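Local coordinates for protein succinate-semialdehyde dehydrogenase (Streptococcus pyogenes MGAS1882, PDB 4OGD) that probably oxidises succinic semialdehyde to succinate, with NADP+ as its cofactor, at residues Ser163-Ser166 and Phe167-Val171; Ala99-Phe102 and Leu103-Thr106; Ile318-Ala321 and Leu322-Ala326; Asp277-Lys280 and Glu281-Lys285. All blocks are in the same frame, centred on the assembly; numbering follows the deposited sequence.

Contact 1: residues Ser163-Ser166 and Phe167-Val171; sequences SAQS and FEELV
The shortest sound bond joins L170 N to S166 O, at 2.8 Å with an N-H...O angle of 153°. One residue back, E169 N reaches Q165 O at 3.1 Å, here in the carbonyl plane. F167 N divides its hydrogen between S163 O, at 3.0 Å, and a weak second bond to A164 O. These bonds belong to helix 161-173, the crossover helix of a beta-alpha-beta unit in the Rossmann-type domain, which links the parallel neighbouring strands 152-155 and 181-183. On its outer side, E169 turns back over the preceding turn: with CG beside the backbone N (chi1 -72°), the extended chain brings OE2 to 3.4 Å from Q165 CG. The Q165 amide and E169 carboxylate planes lie within 20° of each other, and both groups are directed to R162, which forms a salt bridge with E169 OE1 and a weak hydrogen bond with Q165 OE1. Facing inward, F167 starts with CB 3.6 Å from S163 O, and its ring meets Y135 edge-to-face. Y135 is shared: its OH is hydrogen-bonded to the buried S166 OG, which also bonds R162 O, while S163 OG pairs with D73 on helix 63-74.

Contact 2: residues Ala99-Phe102 and Leu103-Thr106; sequences ADEF and LMST
L103 N has two acceptors one turn back. The stronger is A99 O, 2.9 Å from L103 N and approached nearly along the C=O axis (161°); the weaker is D100 O, 3.4 Å from L103 N. The N-H...O angles to both are bent to a similar degree, as expected when one hydrogen is shared between an i-4 and an i-3 carbonyl. The L103 side chain covers the same acceptor: CG, held beside the backbone N (chi1 -77°), lies 3.4 Å from A99 O, and the branch continues onto I147 and V148 of helix 136-148. The M104 chain folds at a nearly eclipsed chi3 of -10°, which lays its methyl CE against E101 O, 3.6 Å away. Among the charged groups, D100 has both carboxylate oxygens hydrogen-bonded, OD2 through a salt bridge to K49 of helix 45-61, whereas E101 OE1 has a long, weak ion pair with K98. The F102 ring meets that of F443. At M104 the backbone is extended: helix 78-103 runs out around L103, before T106 pairs with Y117 of strand 113-120, a helix C-terminus that gives way to a short strand.

Contact 3: residues Ile318-Ala321 and Leu322-Ala326; sequences IKLA and LDHGA
K319 and D323 are brought together by complementary torsions: the lysine sends CG away from its own amide (chi1 177°) and stays extended until a bend at chi4, while the aspartate keeps CG beside its backbone N (chi1 -74°). The resulting salt bridge puts K319 NZ 2.7 Å from D323 OD2, on the syn lone pair of that oxygen. One residue further on in each segment, L320 CD1 lies 3.5 Å from H324 CD2. The imidazole turns its CD2 edge to L320 O, which lies in the ring plane 3.2 Å from H324 CD2. The backbone here ends helix 308-323 in a Schellman motif, with G325 at positive phi (103°) as the C-prime residue. Its defining bonds are A326 N to A321 O, at 3.0 Å, and G325 N to L322 O, at 3.1 Å. The accompanying apolar contact is present too, A321 CB lying 4.0 Å from A326 CB. A321 O is heavily used: H324 N stands well above its carbonyl plane, A326 N comes from the opposite face, and N354 ND2 adds a third hydrogen bond from the loop that also touches H324. On the inner side, I318 CG2 meets L322 CD1 at 4.2 Å, and I318 and A321 rest on strand 345-348.

Contact 4: residues Asp277-Lys280 and Glu281-Lys285; sequences DRFK and ELLTK
L283 packs on F279 one turn earlier in helix 276-288, which follows strand 268-272 and lies against the seven-stranded mixed sheet of this aldehyde dehydrogenase fold. Followed outward, L283 CB first meets the backbone, 3.5 Å from F279 O. The same CB stands over one face of the F279 ring, 4.1 Å from CE2. Beyond the branch point, L283 CD2 also approaches F279 CE2 at 4.1 Å, so two carbons of the leucine bear on one ring atom. The four-residue spacing puts both residues on one flank of the helix, and like chi1 values (-171° for F279, -168° for L283) swing both CG atoms the same way. Further support comes from the surroundings: the phenyl ring also contacts F269, W244 and L251, while L283 touches I346 of strand 345-348. The same pair is joined through the backbone, L283 N to F279 O at 2.8 Å with an N-H...O angle of 173°. The exposed R278 makes a cation-pi contact with W244. E281, also exposed and bent at chi2, has CG 3.7 Å from D277 O, a plain carbon-oxygen approach. T284 is buried instead, toward strands 327-330 and 345-348, and its hydroxyl is satisfied locally, since OG1, beside its own backbone N, donates to K280 O at 2.7 Å. K280 O thereby accepts two hydrogens, and T284 N reaches it, at 3.0 Å, from the face opposite to OG1.

All four contacts are short-range along a helix or at its end, but their settings differ. Contact 1 is buried, whereas contacts 2, 3 and 4 are only partly so. Contacts 1 and 2, with centres 28 Å apart, both rest side chains on helix 136-148; contacts 3 and 4, on the other side of the chain's centre and 20 Å apart, both rest side chains on strand 345-348. Contacts 1 and 4 lie in mid-helix, where neighbouring side chains meet along i-4 bonded turns. Contacts 2 and 3 lie where helices end: contact 3 closes in a Schellman motif with a glycine, while contact 2 passes through M104 and S105 toward a strand. Only contact 3 has a salt bridge between its own segments.

Contact 1: residues Ser163-Ser166 and Phe167-Val171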
ATOM      1  N   SER A 163     -26.190  -2.176  12.403  1.00  9.25           N
ATOM      2  CA  SER A 163     -25.732  -2.281  11.017  1.00  9.83           C
ATOM      3  C   SER A 163     -24.635  -3.338  10.926  1.00 10.01           C
ATOM      4  O   SER A 163     -24.667  -4.213  10.057  1.00  8.45           O
ATOM      5  CB  SER A 163     -25.218  -0.930  10.504  1.00 10.00           C
ATOM      6  OG  SER A 163     -26.232   0.075  10.545  1.00  8.74           O
ATOM      7  N   ALA A 164     -23.679  -3.274  11.851  1.00  8.43           N
ATOM      8  CA  ALA A 164     -22.527  -4.167  11.830  1.00 10.20           C
ATOM      9  C   ALA A 164     -22.941  -5.601  12.086  1.00  9.98           C
ATOM     10  O   ALA A 164     -22.500  -6.522  11.400  1.00  9.47           O
ATOM     11  CB  ALA A 164     -21.513  -3.731  12.876  1.00 10.72           C
ATOM     12  N   GLN A 165     -23.775  -5.793  13.100  1.00  7.51           N
ATOM     13  CA  GLN A 165     -24.226  -7.132  13.447  1.00  9.57           C
ATOM     14  C   GLN A 165     -25.062  -7.751  12.325  1.00  9.00           C
ATOM     15  O   GLN A 165     -24.878  -8.918  11.971  1.00  8.20           O
ATOM     16  CB  GLN A 165     -25.050  -7.069  14.730  1.00 10.17           C
ATOM     17  CG  GLN A 165     -25.762  -8.368  15.066  1.00 14.50           C
ATOM     18  CD  GLN A 165     -26.730  -8.205  16.218  1.00 15.26           C
ATOM     19  OE1 GLN A 165     -27.776  -7.554  16.086  1.00 14.63           O
ATOM     20  NE2 GLN A 165     -26.386  -8.790  17.361  1.00 17.66           N
ATOM     21  N   SER A 166     -25.973  -6.964  11.762  1.00  9.93           N
ATOM     22  CA  SER A 166     -26.845  -7.459  10.705  1.00  9.81           C
ATOM     23  C   SER A 166     -26.083  -7.772   9.423  1.00  8.87           C
ATOM     24  O   SER A 166     -26.534  -8.586   8.622  1.00 10.44           O
ATOM     25  CB  SER A 166     -27.973  -6.468  10.419  1.00 10.06           C
ATOM     26  OG  SER A 166     -27.472  -5.217   9.969  1.00 10.85           O
ATOM     27  N   PHE A 167     -24.937  -7.125   9.208  1.00  9.64           N
ATOM     28  CA  PHE A 167     -24.165  -7.424   8.010  1.00  7.31           C
ATOM     29  C   PHE A 167     -23.593  -8.838   8.090  1.00  7.01           C
ATOM     30  O   PHE A 167     -23.674  -9.612   7.124  1.00  8.80           O
ATOM     31  CB  PHE A 167     -23.046  -6.397   7.769  1.00  8.99           C
ATOM     32  CG  PHE A 167     -22.473  -6.454   6.370  1.00  7.26           C
ATOM     33  CD1 PHE A 167     -21.549  -7.436   6.015  1.00  9.81           C
ATOM     34  CD2 PHE A 167     -22.886  -5.546   5.404  1.00  9.53           C
ATOM     35  CE1 PHE A 167     -21.042  -7.498   4.724  1.00  9.93           C
ATOM     36  CE2 PHE A 167     -22.385  -5.598   4.116  1.00  9.15           C
ATOM     37  CZ  PHE A 167     -21.456  -6.569   3.776  1.00  7.78           C
ATOM     38  N   GLU A 168     -23.024  -9.180   9.241  1.00  7.42           N
ATOM     39  CA  GLU A 168     -22.593 -10.554   9.484  1.00  8.24           C
ATOM     40  C   GLU A 168     -23.757 -11.529   9.309  1.00  9.03           C
ATOM     41  O   GLU A 168     -23.601 -12.563   8.669  1.00  8.74           O
ATOM     42  CB  GLU A 168     -21.990 -10.719  10.882  1.00  8.15           C
ATOM     43  CG  GLU A 168     -21.608 -12.172  11.187  1.00  7.04           C
ATOM     44  CD  GLU A 168     -21.111 -12.377  12.603  1.00 10.98           C
ATOM     45  OE1 GLU A 168     -20.474 -11.465  13.161  1.00 11.57           O
ATOM     46  OE2 GLU A 168     -21.366 -13.458  13.173  1.00 15.39           O
ATOM     47  N   GLU A 169     -24.919 -11.187   9.857  1.00  8.73           N
ATOM     48  CA  GLU A 169     -26.096 -12.058   9.758  1.00  9.44           C
ATOM     49  C   GLU A 169     -26.525 -12.256   8.306  1.00 11.86           C
ATOM     50  O   GLU A 169     -26.918 -13.360   7.906  1.00  9.42           O
ATOM     51  CB  GLU A 169     -27.250 -11.490  10.597  1.00 11.49           C
ATOM     52  CG  GLU A 169     -27.019 -11.644  12.091  1.00 12.60           C
ATOM     53  CD  GLU A 169     -27.936 -10.783  12.944  1.00 15.14           C
ATOM     54  OE1 GLU A 169     -28.724  -9.992  12.386  1.00 18.14           O
ATOM     55  OE2 GLU A 169     -27.865 -10.917  14.183  1.00 18.32           O
ATOM     56  N   LEU A 170     -26.458 -11.176   7.528  1.00  8.22           N
ATOM     57  CA  LEU A 170     -26.764 -11.207   6.099  1.00  8.82           C
ATOM     58  C   LEU A 170     -25.887 -12.208   5.347  1.00 10.78           C
ATOM     59  O   LEU A 170     -26.376 -13.013   4.544  1.00 10.97           O
ATOM     60  CB  LEU A 170     -26.577  -9.805   5.510  1.00  7.91           C
ATOM     61  CG  LEU A 170     -26.522  -9.618   3.990  1.00  8.65           C
ATOM     62  CD1 LEU A 170     -27.853  -9.982   3.339  1.00  9.19           C
ATOM     63  CD2 LEU A 170     -26.126  -8.190   3.624  1.00  9.38           C
ATOM     64  N   VAL A 171     -24.585 -12.143   5.598  1.00  9.15           N
ATOM     65  CA  VAL A 171     -23.630 -12.981   4.882  1.00  7.43           C
ATOM     66  C   VAL A 171     -23.816 -14.461   5.245  1.00  9.22           C
ATOM     67  O   VAL A 171     -23.731 -15.339   4.380  1.00 10.33           O
ATOM     68  CB  VAL A 171     -22.184 -12.476   5.121  1.00  8.25           C
ATOM     69  CG1 VAL A 171     -21.154 -13.490   4.664  1.00 11.16           C
ATOM     70  CG2 VAL A 171     -21.989 -11.148   4.406  1.00  7.75           C
TER

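Contact 2: residues Ala99-Phe102 and Leu103-Thr106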
ATOM      1  N   ALA A  99     -15.287 -11.909 -11.016  1.00  9.16           N
ATOM      2  CA  ALA A  99     -14.357 -12.786 -10.309  1.00 10.77           C
ATOM      3  C   ALA A  99     -13.357 -13.494 -11.225  1.00 11.63           C
ATOM      4  O   ALA A  99     -12.145 -13.401 -11.016  1.00 11.36           O
ATOM      5  CB  ALA A  99     -15.121 -13.794  -9.465  1.00  9.78           C
ATOM      6  N   ASP A 100     -13.852 -14.197 -12.242  1.00 10.91           N
ATOM      7  CA  ASP A 100     -12.962 -14.970 -13.107  1.00 12.63           C
ATOM      8  C   ASP A 100     -11.942 -14.089 -13.828  1.00 11.52           C
ATOM      9  O   ASP A 100     -10.755 -14.421 -13.887  1.00 12.36           O
ATOM     10  CB  ASP A 100     -13.757 -15.795 -14.124  1.00 11.28           C
ATOM     11  CG  ASP A 100     -14.623 -16.852 -13.472  1.00 18.74           C
ATOM     12  OD1 ASP A 100     -14.321 -17.264 -12.335  1.00 18.21           O
ATOM     13  OD2 ASP A 100     -15.614 -17.274 -14.109  1.00 24.59           O
ATOM     14  N   GLU A 101     -12.407 -12.968 -14.368  1.00 11.21           N
ATOM     15  CA  GLU A 101     -11.531 -12.038 -15.070  1.00 10.85           C
ATOM     16  C   GLU A 101     -10.482 -11.435 -14.130  1.00 11.98           C
ATOM     17  O   GLU A 101      -9.306 -11.298 -14.482  1.00 12.63           O
ATOM     18  CB  GLU A 101     -12.354 -10.912 -15.704  1.00 12.53           C
ATOM     19  CG  GLU A 101     -11.484  -9.832 -16.346  1.00 16.27           C
ATOM     20  CD  GLU A 101     -12.279  -8.633 -16.824  1.00 19.77           C
ATOM     21  OE1 GLU A 101     -13.490  -8.785 -17.086  1.00 24.05           O
ATOM     22  OE2 GLU A 101     -11.694  -7.536 -16.927  1.00 24.47           O
ATOM     23  N   PHE A 102     -10.919 -11.071 -12.932  1.00 11.12           N
ATOM     24  CA  PHE A 102     -10.036 -10.394 -11.983  1.00 10.27           C
ATOM     25  C   PHE A 102      -9.024 -11.342 -11.342  1.00 12.80           C
ATOM     26  O   PHE A 102      -7.989 -10.899 -10.843  1.00 11.80           O
ATOM     27  CB  PHE A 102     -10.850  -9.691 -10.896  1.00 10.03           C
ATOM     28  CG  PHE A 102     -11.546  -8.434 -11.358  1.00  9.40           C
ATOM     29  CD1 PHE A 102     -11.446  -7.992 -12.678  1.00 10.45           C
ATOM     30  CD2 PHE A 102     -12.291  -7.687 -10.457  1.00 10.02           C
ATOM     31  CE1 PHE A 102     -12.087  -6.831 -13.086  1.00 12.08           C
ATOM     32  CE2 PHE A 102     -12.930  -6.521 -10.853  1.00  9.50           C
ATOM     33  CZ  PHE A 102     -12.828  -6.093 -12.172  1.00  9.82           C
ATOM     34  N   LEU A 103      -9.328 -12.639 -11.345  1.00 10.61           N
ATOM     35  CA  LEU A 103      -8.450 -13.645 -10.734  1.00  9.68           C
ATOM     36  C   LEU A 103      -7.548 -14.364 -11.736  1.00 12.22           C
ATOM     37  O   LEU A 103      -6.703 -15.173 -11.347  1.00 14.03           O
ATOM     38  CB  LEU A 103      -9.290 -14.677  -9.984  1.00 10.24           C
ATOM     39  CG  LEU A 103      -9.843 -14.233  -8.635  1.00  9.91           C
ATOM     40  CD1 LEU A 103     -10.899 -15.202  -8.130  1.00 13.18           C
ATOM     41  CD2 LEU A 103      -8.693 -14.129  -7.640  1.00  9.94           C
ATOM     42  N   MET A 104      -7.735 -14.076 -13.020  1.00 11.10           N
ATOM     43  CA  MET A 104      -6.943 -14.721 -14.066  1.00 12.98           C
ATOM     44  C   MET A 104      -5.439 -14.506 -13.879  1.00 12.56           C
ATOM     45  O   MET A 104      -5.002 -13.435 -13.452  1.00 12.89           O
ATOM     46  CB  MET A 104      -7.369 -14.181 -15.428  1.00 15.81           C
ATOM     47  CG  MET A 104      -6.969 -15.046 -16.607  1.00 25.04           C
ATOM     48  SD  MET A 104      -7.539 -14.322 -18.158  1.00 36.03           S
ATOM     49  CE  MET A 104      -8.603 -13.014 -17.567  1.00 20.21           C
ATOM     50  N   SER A 105      -4.651 -15.532 -14.196  1.00 13.78           N
ATOM     51  CA  SER A 105      -3.199 -15.401 -14.225  1.00 13.80           C
ATOM     52  C   SER A 105      -2.808 -14.301 -15.205  1.00 13.01           C
ATOM     53  O   SER A 105      -3.506 -14.059 -16.194  1.00 13.22           O
ATOM     54  CB  SER A 105      -2.570 -16.732 -14.655  1.00 14.64           C
ATOM     55  OG  SER A 105      -1.157 -16.662 -14.671  1.00 20.57           O
ATOM     56  N   THR A 106      -1.693 -13.633 -14.931  1.00 10.10           N
ATOM     57  CA  THR A 106      -1.208 -12.557 -15.788  1.00 10.93           C
ATOM     58  C   THR A 106       0.139 -12.908 -16.408  1.00 12.86           C
ATOM     59  O   THR A 106       1.152 -12.935 -15.718  1.00  9.85           O
ATOM     60  CB  THR A 106      -1.052 -11.245 -14.988  1.00 10.60           C
ATOM     61  OG1 THR A 106      -2.323 -10.862 -14.454  1.00 13.41           O
ATOM     62  CG2 THR A 106      -0.522 -10.124 -15.880  1.00 13.38           C
TER

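Contact 3: residues Ile318-Ala321 and Leu322-Ala326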
ATOM      1  N   ILE A 318     -18.441  26.060  13.142  1.00 12.91           N
ATOM      2  CA  ILE A 318     -19.086  27.263  12.629  1.00 12.55           C
ATOM      3  C   ILE A 318     -18.697  28.449  13.502  1.00 14.86           C
ATOM      4  O   ILE A 318     -18.312  29.503  13.002  1.00 15.07           O
ATOM      5  CB  ILE A 318     -20.621  27.125  12.623  1.00 13.26           C
ATOM      6  CG1 ILE A 318     -21.049  26.067  11.604  1.00 12.19           C
ATOM      7  CG2 ILE A 318     -21.283  28.461  12.295  1.00 16.33           C
ATOM      8  CD1 ILE A 318     -22.491  25.603  11.757  1.00 12.19           C
ATOM      9  N   LYS A 319     -18.785  28.256  14.812  1.00 14.76           N
ATOM     10  CA  LYS A 319     -18.429  29.312  15.761  1.00 18.17           C
ATOM     11  C   LYS A 319     -16.965  29.723  15.624  1.00 18.09           C
ATOM     12  O   LYS A 319     -16.644  30.916  15.630  1.00 18.11           O
ATOM     13  CB  LYS A 319     -18.719  28.873  17.197  1.00 16.92           C
ATOM     14  CG  LYS A 319     -18.304  29.917  18.232  1.00 21.75           C
ATOM     15  CD  LYS A 319     -18.992  29.698  19.566  1.00 25.59           C
ATOM     16  CE  LYS A 319     -18.851  30.928  20.454  1.00 26.54           C
ATOM     17  NZ  LYS A 319     -17.424  31.321  20.609  1.00 31.51           N
ATOM     18  N   LEU A 320     -16.087  28.731  15.498  1.00 15.50           N
ATOM     19  CA  LEU A 320     -14.662  28.978  15.284  1.00 16.50           C
ATOM     20  C   LEU A 320     -14.447  29.818  14.030  1.00 17.11           C
ATOM     21  O   LEU A 320     -13.637  30.745  14.028  1.00 17.12           O
ATOM     22  CB  LEU A 320     -13.900  27.653  15.169  1.00 17.05           C
ATOM     23  CG  LEU A 320     -12.375  27.777  15.077  1.00 18.84           C
ATOM     24  CD1 LEU A 320     -11.814  28.366  16.368  1.00 17.74           C
ATOM     25  CD2 LEU A 320     -11.721  26.437  14.769  1.00 18.48           C
ATOM     26  N   ALA A 321     -15.174  29.491  12.966  1.00 13.53           N
ATOM     27  CA  ALA A 321     -15.071  30.240  11.718  1.00 13.56           C
ATOM     28  C   ALA A 321     -15.414  31.710  11.922  1.00 14.75           C
ATOM     29  O   ALA A 321     -14.696  32.591  11.457  1.00 13.28           O
ATOM     30  CB  ALA A 321     -15.977  29.637  10.652  1.00 11.78           C
ATOM     31  N   LEU A 322     -16.527  31.963  12.603  1.00 15.81           N
ATOM     32  CA  LEU A 322     -16.989  33.329  12.823  1.00 17.84           C
ATOM     33  C   LEU A 322     -16.092  34.085  13.799  1.00 18.04           C
ATOM     34  O   LEU A 322     -15.847  35.285  13.621  1.00 20.63           O
ATOM     35  CB  LEU A 322     -18.436  33.327  13.318  1.00 17.10           C
ATOM     36  CG  LEU A 322     -19.413  32.598  12.395  1.00 15.63           C
ATOM     37  CD1 LEU A 322     -20.817  32.583  12.985  1.00 17.94           C
ATOM     38  CD2 LEU A 322     -19.424  33.219  11.000  1.00 15.03           C
ATOM     39  N   ASP A 323     -15.605  33.386  14.822  1.00 19.07           N
ATOM     40  CA  ASP A 323     -14.715  33.994  15.806  1.00 19.99           C
ATOM     41  C   ASP A 323     -13.399  34.428  15.167  1.00 22.02           C
ATOM     42  O   ASP A 323     -12.708  35.308  15.684  1.00 23.70           O
ATOM     43  CB  ASP A 323     -14.446  33.041  16.975  1.00 21.15           C
ATOM     44  CG  ASP A 323     -15.638  32.903  17.911  1.00 22.28           C
ATOM     45  OD1 ASP A 323     -16.658  33.590  17.701  1.00 25.80           O
ATOM     46  OD2 ASP A 323     -15.544  32.109  18.871  1.00 29.01           O
ATOM     47  N   HIS A 324     -13.055  33.813  14.040  1.00 18.29           N
ATOM     48  CA  HIS A 324     -11.828  34.159  13.337  1.00 18.80           C
ATOM     49  C   HIS A 324     -12.062  34.988  12.078  1.00 15.31           C
ATOM     50  O   HIS A 324     -11.187  35.070  11.214  1.00 18.43           O
ATOM     51  CB  HIS A 324     -11.011  32.902  13.030  1.00 17.22           C
ATOM     52  CG  HIS A 324     -10.335  32.327  14.233  1.00 21.30           C
ATOM     53  ND1 HIS A 324      -9.007  32.569  14.529  1.00 23.36           N
ATOM     54  CD2 HIS A 324     -10.802  31.542  15.231  1.00 22.50           C
ATOM     55  CE1 HIS A 324      -8.688  31.947  15.648  1.00 25.10           C
ATOM     56  NE2 HIS A 324      -9.760  31.315  16.097  1.00 26.09           N
ATOM     57  N   GLY A 325     -13.249  35.584  11.972  1.00 16.89           N
ATOM     58  CA  GLY A 325     -13.509  36.610  10.973  1.00 17.23           C
ATOM     59  C   GLY A 325     -14.314  36.236   9.738  1.00 17.80           C
ATOM     60  O   GLY A 325     -14.446  37.042   8.818  1.00 18.68           O
ATOM     61  N   ALA A 326     -14.852  35.023   9.700  1.00 17.14           N
ATOM     62  CA  ALA A 326     -15.651  34.606   8.558  1.00 17.48           C
ATOM     63  C   ALA A 326     -17.014  35.289   8.575  1.00 14.78           C
ATOM     64  O   ALA A 326     -17.476  35.747   9.624  1.00 18.12           O
ATOM     65  CB  ALA A 326     -15.816  33.087   8.544  1.00 14.26           C
TER

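Contact 4: residues Asp277-Lys280 and Glu281-Lys285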
ATOM      1  N   ASP A 277     -21.435  37.168  -5.977  1.00 13.83           N
ATOM      2  CA  ASP A 277     -22.725  37.558  -5.421  1.00 16.81           C
ATOM      3  C   ASP A 277     -23.847  36.654  -5.926  1.00 13.78           C
ATOM      4  O   ASP A 277     -24.734  36.255  -5.167  1.00 14.20           O
ATOM      5  CB  ASP A 277     -23.038  39.024  -5.741  1.00 17.33           C
ATOM      6  CG  ASP A 277     -22.253  39.990  -4.884  1.00 20.29           C
ATOM      7  OD1 ASP A 277     -21.658  39.563  -3.875  1.00 19.51           O
ATOM      8  OD2 ASP A 277     -22.249  41.192  -5.216  1.00 25.53           O
ATOM      9  N   ARG A 278     -23.790  36.320  -7.210  1.00 13.74           N
ATOM     10  CA  ARG A 278     -24.769  35.439  -7.831  1.00 14.19           C
ATOM     11  C   ARG A 278     -24.767  34.059  -7.179  1.00 15.74           C
ATOM     12  O   ARG A 278     -25.825  33.492  -6.903  1.00 14.59           O
ATOM     13  CB  ARG A 278     -24.493  35.325  -9.331  1.00 12.42           C
ATOM     14  CG  ARG A 278     -25.493  34.484 -10.091  1.00 15.33           C
ATOM     15  CD  ARG A 278     -25.048  34.305 -11.519  1.00 15.34           C
ATOM     16  NE  ARG A 278     -26.027  33.569 -12.301  1.00 16.31           N
ATOM     17  CZ  ARG A 278     -25.871  33.264 -13.582  1.00 15.05           C
ATOM     18  NH1 ARG A 278     -24.769  33.631 -14.221  1.00 19.56           N
ATOM     19  NH2 ARG A 278     -26.813  32.591 -14.217  1.00 15.28           N
ATOM     20  N   PHE A 279     -23.581  33.523  -6.903  1.00 13.11           N
ATOM     21  CA  PHE A 279     -23.520  32.223  -6.249  1.00 11.59           C
ATOM     22  C   PHE A 279     -23.962  32.259  -4.782  1.00 12.26           C
ATOM     23  O   PHE A 279     -24.591  31.312  -4.300  1.00 13.06           O
ATOM     24  CB  PHE A 279     -22.132  31.591  -6.374  1.00 12.99           C
ATOM     25  CG  PHE A 279     -22.093  30.176  -5.894  1.00 10.78           C
ATOM     26  CD1 PHE A 279     -22.632  29.163  -6.672  1.00 10.12           C
ATOM     27  CD2 PHE A 279     -21.561  29.861  -4.650  1.00 13.65           C
ATOM     28  CE1 PHE A 279     -22.628  27.856  -6.226  1.00 10.91           C
ATOM     29  CE2 PHE A 279     -21.555  28.552  -4.199  1.00 10.77           C
ATOM     30  CZ  PHE A 279     -22.087  27.550  -4.994  1.00 11.48           C
ATOM     31  N   LYS A 280     -23.634  33.333  -4.066  1.00 12.89           N
ATOM     32  CA  LYS A 280     -24.094  33.480  -2.687  1.00 13.21           C
ATOM     33  C   LYS A 280     -25.606  33.387  -2.665  1.00 14.59           C
ATOM     34  O   LYS A 280     -26.189  32.666  -1.854  1.00 14.45           O
ATOM     35  CB  LYS A 280     -23.675  34.822  -2.081  1.00 14.79           C
ATOM     36  CG  LYS A 280     -22.226  34.905  -1.630  1.00 20.04           C
ATOM     37  CD  LYS A 280     -22.049  35.978  -0.553  1.00 19.91           C
ATOM     38  CE  LYS A 280     -22.686  37.298  -0.972  1.00 26.12           C
ATOM     39  NZ  LYS A 280     -22.329  38.410  -0.044  1.00 24.31           N
ATOM     40  N   GLU A 281     -26.240  34.108  -3.582  1.00 15.22           N
ATOM     41  CA  GLU A 281     -27.698  34.093  -3.658  1.00 15.84           C
ATOM     42  C   GLU A 281     -28.270  32.740  -4.069  1.00 16.08           C
ATOM     43  O   GLU A 281     -29.293  32.298  -3.534  1.00 15.44           O
ATOM     44  CB  GLU A 281     -28.183  35.189  -4.600  1.00 17.66           C
ATOM     45  CG  GLU A 281     -28.237  36.535  -3.920  1.00 30.97           C
ATOM     46  CD  GLU A 281     -28.909  36.441  -2.561  1.00 37.27           C
ATOM     47  OE1 GLU A 281     -28.269  36.818  -1.553  1.00 37.92           O
ATOM     48  OE2 GLU A 281     -30.071  35.976  -2.500  1.00 32.55           O
ATOM     49  N   LEU A 282     -27.611  32.084  -5.019  1.00 13.16           N
ATOM     50  CA  LEU A 282     -28.069  30.784  -5.488  1.00 13.37           C
ATOM     51  C   LEU A 282     -27.959  29.722  -4.398  1.00 15.21           C
ATOM     52  O   LEU A 282     -28.905  28.965  -4.166  1.00 13.16           O
ATOM     53  CB  LEU A 282     -27.291  30.350  -6.730  1.00 12.29           C
ATOM     54  CG  LEU A 282     -27.705  29.000  -7.312  1.00 11.64           C
ATOM     55  CD1 LEU A 282     -29.163  29.046  -7.732  1.00 17.19           C
ATOM     56  CD2 LEU A 282     -26.832  28.642  -8.494  1.00 13.69           C
ATOM     57  N   LEU A 283     -26.809  29.660  -3.726  1.00 11.58           N
ATOM     58  CA  LEU A 283     -26.617  28.655  -2.681  1.00 14.82           C
ATOM     59  C   LEU A 283     -27.570  28.905  -1.505  1.00 13.20           C
ATOM     60  O   LEU A 283     -28.098  27.965  -0.900  1.00 14.09           O
ATOM     61  CB  LEU A 283     -25.155  28.621  -2.212  1.00 11.79           C
ATOM     62  CG  LEU A 283     -24.786  27.421  -1.328  1.00 10.85           C
ATOM     63  CD1 LEU A 283     -24.833  26.135  -2.139  1.00 11.75           C
ATOM     64  CD2 LEU A 283     -23.407  27.594  -0.699  1.00 12.66           C
ATOM     65  N   THR A 284     -27.810  30.177  -1.205  1.00 12.96           N
ATOM     66  CA  THR A 284     -28.786  30.551  -0.185  1.00 13.86           C
ATOM     67  C   THR A 284     -30.189  30.065  -0.552  1.00 14.52           C
ATOM     68  O   THR A 284     -30.900  29.490   0.281  1.00 13.26           O
ATOM     69  CB  THR A 284     -28.794  32.074   0.033  1.00 13.50           C
ATOM     70  OG1 THR A 284     -27.516  32.484   0.545  1.00 13.03           O
ATOM     71  CG2 THR A 284     -29.886  32.463   1.031  1.00 15.61           C
ATOM     72  N   LYS A 285     -30.574  30.281  -1.806  1.00 13.42           N
ATOM     73  CA  LYS A 285     -31.873  29.836  -2.305  1.00 11.18           C
ATOM     74  C   LYS A 285     -32.032  28.331  -2.134  1.00 11.85           C
ATOM     75  O   LYS A 285     -33.052  27.847  -1.637  1.00 15.64           O
ATOM     76  CB  LYS A 285     -32.013  30.200  -3.783  1.00 14.17           C
ATOM     77  CG  LYS A 285     -33.291  29.685  -4.440  1.00 16.66           C
ATOM     78  CD  LYS A 285     -33.231  29.870  -5.946  1.00 15.34           C
ATOM     79  CE  LYS A 285     -34.493  29.400  -6.634  1.00 23.85           C
ATOM     80  NZ  LYS A 285     -34.299  29.369  -8.108  1.00 23.63           N
TER